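Local coordinates for xylose isomerase-like TIM barrel domain-containing protein (Parabacteroides distasonis, PDB 4KW2) that is of unknown function but adopts a xylose isomerase-like TIM barrel, and is probably related to sugar isomerases and AP endonucleases, at residues A[52-64]-A[68-81]. Sequence-based numbering, arbitrary orientation.
Sequences EAFFFQELGAPFP and YLNYDLSDDNCALL
With CG set beside the backbone N (chi1 -81°), the Phe55 ring presents one face to Asn70, while Leu69 has its CG anti to N at -177°, and the side chains of Phe55 and Leu69 cross at about a right angle. Both belong to the long loop of a TIM-barrel beta-alpha unit, joining strand 50-53 to helix 75-86. The loop doubles back and is pinned to itself by two backbone bonds: Phe56 N donates to Leu69 O (2.6 Å) in the carbonyl plane, and Leu69 N returns a bond to Gln57 O. Flat and apolar, Phe55 suits its site: Asn70 CA makes a CH-pi contact over one face, 4.0 Å from the centroid, Leu69 CG lies 3.8 Å from Phe55 CD1, and Trp216 of the second subunit stacks on the ring. Cutting Phe55 back to an alanine would probably leave Asn70 CA and Leu69 CG without their aromatic partner and Trp216 of that subunit without its stack. Asn70 serves both chains: OD1 accepts a weak bond from Tyr71 N, while ND2 donates to Gly219 O of the second subunit. Branched Leu69 sends CD2 to Ala53 CB (3.7 Å), a small residue on the barrel strand that lets the methyl come close. Farther along, Phe63 is sandwiched between Leu59 CD1, over the ring centre, and Leu80 CD2, offset toward the rim of the opposite face. Its edge meets the helix backbone in plane, Phe63 CE1 resting 3.4 Å from Asn77 O.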
loop_
_atom_site.group_PDB
_atom_site.type_symbol
_atom_site.label_atom_id
_atom_site.label_comp_id
_atom_site.label_asym_id
_atom_site.label_seq_id
_atom_site.Cartn_x
_atom_site.Cartn_y
_atom_site.Cartn_z
ATOM N N GLU A 52 14.807 -4.488 15.855
ATOM C CA GLU A 52 13.673 -5.398 15.995
ATOM C C GLU A 52 13.710 -6.331 14.790
ATOM O O GLU A 52 13.415 -5.914 13.665
ATOM C CB GLU A 52 12.348 -4.633 16.033
ATOM C CG GLU A 52 11.114 -5.533 16.013
ATOM C CD GLU A 52 9.808 -4.771 16.158
ATOM O OE1 GLU A 52 9.850 -3.549 16.431
ATOM O OE2 GLU A 52 8.729 -5.396 16.000
ATOM N N ALA A 53 14.080 -7.588 15.021
ATOM C CA ALA A 53 14.333 -8.507 13.920
ATOM C C ALA A 53 13.161 -9.449 13.638
ATOM O O ALA A 53 12.561 -10.018 14.554
ATOM C CB ALA A 53 15.604 -9.294 14.174
ATOM N N PHE A 54 12.852 -9.596 12.353
ATOM C CA PHE A 54 11.850 -10.534 11.879
ATOM C C PHE A 54 12.535 -11.846 11.496
ATOM O O PHE A 54 13.676 -11.852 11.006
ATOM C CB PHE A 54 11.091 -9.957 10.674
ATOM C CG PHE A 54 11.870 -10.011 9.386
ATOM C CD1 PHE A 54 12.795 -9.018 9.071
ATOM C CD2 PHE A 54 11.704 -11.062 8.507
ATOM C CE1 PHE A 54 13.532 -9.083 7.901
ATOM C CE2 PHE A 54 12.437 -11.129 7.332
ATOM C CZ PHE A 54 13.350 -10.136 7.029
ATOM N N PHE A 55 11.821 -12.950 11.691
ATOM C CA PHE A 55 12.348 -14.287 11.438
ATOM C C PHE A 55 12.342 -14.652 9.955
ATOM O O PHE A 55 11.591 -14.084 9.150
ATOM C CB PHE A 55 11.524 -15.328 12.201
ATOM C CG PHE A 55 11.892 -15.482 13.656
ATOM C CD1 PHE A 55 12.663 -14.539 14.324
ATOM C CD2 PHE A 55 11.424 -16.577 14.368
ATOM C CE1 PHE A 55 12.983 -14.704 15.662
ATOM C CE2 PHE A 55 11.738 -16.745 15.701
ATOM C CZ PHE A 55 12.513 -15.802 16.352
ATOM N N PHE A 56 13.196 -15.624 9.638
ATOM C CA PHE A 56 13.371 -16.224 8.309
ATOM C C PHE A 56 14.213 -15.399 7.342
ATOM O O PHE A 56 14.335 -15.751 6.172
ATOM C CB PHE A 56 12.033 -16.665 7.700
ATOM C CG PHE A 56 11.269 -17.615 8.586
ATOM C CD1 PHE A 56 11.738 -18.902 8.802
ATOM C CD2 PHE A 56 10.101 -17.214 9.230
ATOM C CE1 PHE A 56 11.054 -19.778 9.632
ATOM C CE2 PHE A 56 9.410 -18.089 10.054
ATOM C CZ PHE A 56 9.888 -19.371 10.258
ATOM N N GLN A 57 14.839 -14.336 7.842
ATOM C CA GLN A 57 15.862 -13.639 7.072
ATOM C C GLN A 57 17.141 -14.471 7.069
ATOM O O GLN A 57 17.580 -14.948 8.121
ATOM C CB GLN A 57 16.159 -12.261 7.668
ATOM C CG GLN A 57 16.972 -11.372 6.737
ATOM C CD GLN A 57 17.181 -9.971 7.280
ATOM O OE1 GLN A 57 17.223 -9.759 8.488
ATOM N NE2 GLN A 57 17.311 -9.005 6.384
ATOM N N GLU A 58 17.738 -14.628 5.890
ATOM C CA GLU A 58 19.055 -15.236 5.769
ATOM C C GLU A 58 20.032 -14.466 6.660
ATOM O O GLU A 58 20.054 -13.236 6.660
ATOM C CB GLU A 58 19.517 -15.198 4.309
ATOM C CG GLU A 58 20.954 -15.650 4.052
ATOM C CD GLU A 58 21.105 -17.158 3.921
ATOM O OE1 GLU A 58 20.154 -17.900 4.269
ATOM O OE2 GLU A 58 22.189 -17.599 3.472
ATOM N N LEU A 59 20.829 -15.192 7.432
ATOM C CA LEU A 59 21.750 -14.549 8.367
ATOM C C LEU A 59 22.921 -13.919 7.620
ATOM O O LEU A 59 23.198 -12.742 7.798
ATOM C CB LEU A 59 22.251 -15.542 9.420
ATOM C CG LEU A 59 21.233 -16.106 10.421
ATOM C CD1 LEU A 59 21.944 -16.994 11.436
ATOM C CD2 LEU A 59 20.482 -15.000 11.147
ATOM N N GLY A 60 23.583 -14.701 6.766
ATOM C CA GLY A 60 24.749 -14.228 6.020
ATOM C C GLY A 60 26.047 -14.505 6.764
ATOM O O GLY A 60 26.030 -14.849 7.943
ATOM N N ALA A 61 27.174 -14.363 6.071
ATOM C CA ALA A 61 28.485 -14.625 6.672
ATOM C C ALA A 61 28.672 -13.729 7.899
ATOM O O ALA A 61 28.330 -12.550 7.852
ATOM C CB ALA A 61 29.592 -14.378 5.662
ATOM N N PRO A 62 29.246 -14.267 8.990
ATOM C CA PRO A 62 29.971 -15.530 9.147
ATOM C C PRO A 62 29.133 -16.801 9.233
ATOM O O PRO A 62 29.700 -17.892 9.282
ATOM C CB PRO A 62 30.711 -15.327 10.472
ATOM C CG PRO A 62 29.768 -14.491 11.266
ATOM C CD PRO A 62 29.132 -13.552 10.277
ATOM N N PHE A 63 27.809 -16.682 9.260
ATOM C CA PHE A 63 26.962 -17.875 9.289
ATOM C C PHE A 63 27.021 -18.562 7.944
ATOM O O PHE A 63 27.235 -17.903 6.926
ATOM C CB PHE A 63 25.520 -17.529 9.641
ATOM C CG PHE A 63 25.377 -16.951 11.006
ATOM C CD1 PHE A 63 25.256 -17.779 12.105
ATOM C CD2 PHE A 63 25.418 -15.579 11.199
ATOM C CE1 PHE A 63 25.140 -17.250 13.373
ATOM C CE2 PHE A 63 25.312 -15.042 12.463
ATOM C CZ PHE A 63 25.170 -15.881 13.551
ATOM N N PRO A 64 26.853 -19.888 7.931
ATOM C CA PRO A 64 26.881 -20.590 6.656
ATOM C C PRO A 64 25.642 -20.292 5.824
ATOM O O PRO A 64 24.614 -19.864 6.360
ATOM C CB PRO A 64 26.950 -22.069 7.052
ATOM C CG PRO A 64 26.463 -22.139 8.455
ATOM C CD PRO A 64 26.683 -20.795 9.080
ATOM N N TYR A 68 18.952 -19.353 8.407
ATOM C CA TYR A 68 18.050 -18.213 8.575
ATOM C C TYR A 68 17.706 -17.966 10.041
ATOM O O TYR A 68 17.910 -18.825 10.895
ATOM C CB TYR A 68 16.775 -18.366 7.717
ATOM C CG TYR A 68 16.028 -19.682 7.847
ATOM C CD1 TYR A 68 15.223 -19.948 8.951
ATOM C CD2 TYR A 68 16.102 -20.648 6.844
ATOM C CE1 TYR A 68 14.535 -21.149 9.065
ATOM C CE2 TYR A 68 15.418 -21.850 6.952
ATOM C CZ TYR A 68 14.636 -22.093 8.062
ATOM O OH TYR A 68 13.953 -23.276 8.168
ATOM N N LEU A 69 17.195 -16.772 10.331
ATOM C CA LEU A 69 16.835 -16.413 11.697
ATOM C C LEU A 69 15.557 -17.142 12.092
ATOM O O LEU A 69 14.513 -16.977 11.462
ATOM C CB LEU A 69 16.631 -14.905 11.840
ATOM C CG LEU A 69 16.308 -14.381 13.248
ATOM C CD1 LEU A 69 17.396 -14.738 14.249
ATOM C CD2 LEU A 69 16.095 -12.880 13.226
ATOM N N ASN A 70 15.651 -17.961 13.131
ATOM C CA ASN A 70 14.499 -18.661 13.660
ATOM C C ASN A 70 14.892 -19.197 15.015
ATOM O O ASN A 70 16.077 -19.234 15.345
ATOM C CB ASN A 70 14.084 -19.795 12.723
ATOM C CG ASN A 70 12.720 -20.374 13.059
ATOM O OD1 ASN A 70 11.909 -19.759 13.760
ATOM N ND2 ASN A 70 12.464 -21.568 12.559
ATOM N N TYR A 71 13.907 -19.618 15.799
ATOM C CA TYR A 71 14.158 -20.018 17.176
ATOM C C TYR A 71 14.867 -21.370 17.321
ATOM O O TYR A 71 15.163 -21.792 18.436
ATOM C CB TYR A 71 12.868 -19.961 18.010
ATOM C CG TYR A 71 11.676 -20.748 17.484
ATOM C CD1 TYR A 71 11.812 -22.057 17.029
ATOM C CD2 TYR A 71 10.401 -20.190 17.494
ATOM C CE1 TYR A 71 10.721 -22.770 16.575
ATOM C CE2 TYR A 71 9.305 -20.898 17.040
ATOM C CZ TYR A 71 9.472 -22.188 16.585
ATOM O OH TYR A 71 8.390 -22.910 16.146
ATOM N N ASP A 72 15.153 -22.027 16.199
ATOM C CA ASP A 72 15.835 -23.323 16.191
ATOM C C ASP A 72 17.364 -23.219 16.069
ATOM O O ASP A 72 18.038 -24.239 15.926
ATOM C CB ASP A 72 15.283 -24.197 15.048
ATOM C CG ASP A 72 15.578 -23.622 13.660
ATOM O OD1 ASP A 72 16.051 -22.470 13.548
ATOM O OD2 ASP A 72 15.328 -24.325 12.666
ATOM N N LEU A 73 17.917 -22.008 16.111
ATOM C CA LEU A 73 19.370 -21.841 15.991
ATOM C C LEU A 73 20.124 -22.562 17.109
ATOM O O LEU A 73 19.745 -22.475 18.273
ATOM C CB LEU A 73 19.764 -20.356 16.007
ATOM C CG LEU A 73 19.405 -19.516 14.787
ATOM C CD1 LEU A 73 19.783 -18.064 15.033
ATOM C CD2 LEU A 73 20.090 -20.044 13.536
ATOM N N SER A 74 21.202 -23.252 16.749
ATOM C CA SER A 74 22.051 -23.932 17.727
ATOM C C SER A 74 22.635 -22.951 18.738
ATOM O O SER A 74 22.717 -21.752 18.481
ATOM C CB SER A 74 23.199 -24.652 17.022
ATOM O OG SER A 74 24.100 -23.721 16.440
ATOM N N ASP A 75 23.059 -23.475 19.881
ATOM C CA ASP A 75 23.694 -22.654 20.908
ATOM C C ASP A 75 24.920 -21.928 20.356
ATOM O O ASP A 75 25.142 -20.762 20.669
ATOM C CB ASP A 75 24.086 -23.510 22.118
ATOM C CG ASP A 75 22.878 -24.017 22.901
ATOM O OD1 ASP A 75 21.837 -23.319 22.956
ATOM O OD2 ASP A 75 22.976 -25.120 23.473
ATOM N N ASP A 76 25.707 -22.621 19.538
ATOM C CA ASP A 76 26.862 -22.019 18.868
ATOM C C ASP A 76 26.457 -20.837 17.999
ATOM O O ASP A 76 27.071 -19.775 18.068
ATOM C CB ASP A 76 27.582 -23.051 17.996
ATOM C CG ASP A 76 28.434 -24.012 18.800
ATOM O OD1 ASP A 76 28.429 -23.939 20.047
ATOM O OD2 ASP A 76 29.122 -24.848 18.176
ATOM N N ASN A 77 25.428 -21.033 17.180
ATOM C CA ASN A 77 24.922 -19.973 16.312
ATOM C C ASN A 77 24.258 -18.834 17.082
ATOM O O ASN A 77 24.352 -17.676 16.668
ATOM C CB ASN A 77 23.962 -20.540 15.261
ATOM C CG ASN A 77 24.692 -21.192 14.096
ATOM O OD1 ASN A 77 25.845 -20.876 13.810
ATOM N ND2 ASN A 77 24.014 -22.102 13.414
ATOM N N CYS A 78 23.590 -19.164 18.186
ATOM C CA CYS A 78 23.060 -18.143 19.099
ATOM C C CYS A 78 24.172 -17.287 19.696
ATOM O O CYS A 78 24.035 -16.070 19.800
ATOM C CB CYS A 78 22.254 -18.780 20.232
ATOM S SG CYS A 78 20.615 -19.353 19.737
ATOM N N ALA A 79 25.274 -17.924 20.083
ATOM C CA ALA A 79 26.412 -17.197 20.643
ATOM C C ALA A 79 27.072 -16.332 19.575
ATOM O O ALA A 79 27.488 -15.205 19.844
ATOM C CB ALA A 79 27.423 -18.161 21.255
ATOM N N LEU A 80 27.156 -16.857 18.357
ATOM C CA LEU A 80 27.712 -16.096 17.247
ATOM C C LEU A 80 26.817 -14.904 16.895
ATOM O O LEU A 80 27.312 -13.809 16.619
ATOM C CB LEU A 80 27.911 -16.995 16.030
ATOM C CG LEU A 80 28.635 -16.391 14.826
ATOM C CD1 LEU A 80 29.955 -15.742 15.218
ATOM C CD2 LEU A 80 28.858 -17.469 13.773
ATOM N N LEU A 81 25.505 -15.106 16.931
ATOM C CA LEU A 81 24.569 -14.018 16.646
ATOM C C LEU A 81 24.717 -12.895 17.677
ATOM O O LEU A 81 24.758 -11.722 17.314
ATOM C CB LEU A 81 23.124 -14.538 16.607
ATOM C CG LEU A 81 22.039 -13.534 16.200
ATOM C CD1 LEU A 81 22.361 -12.923 14.849
ATOM C CD2 LEU A 81 20.672 -14.203 16.180
#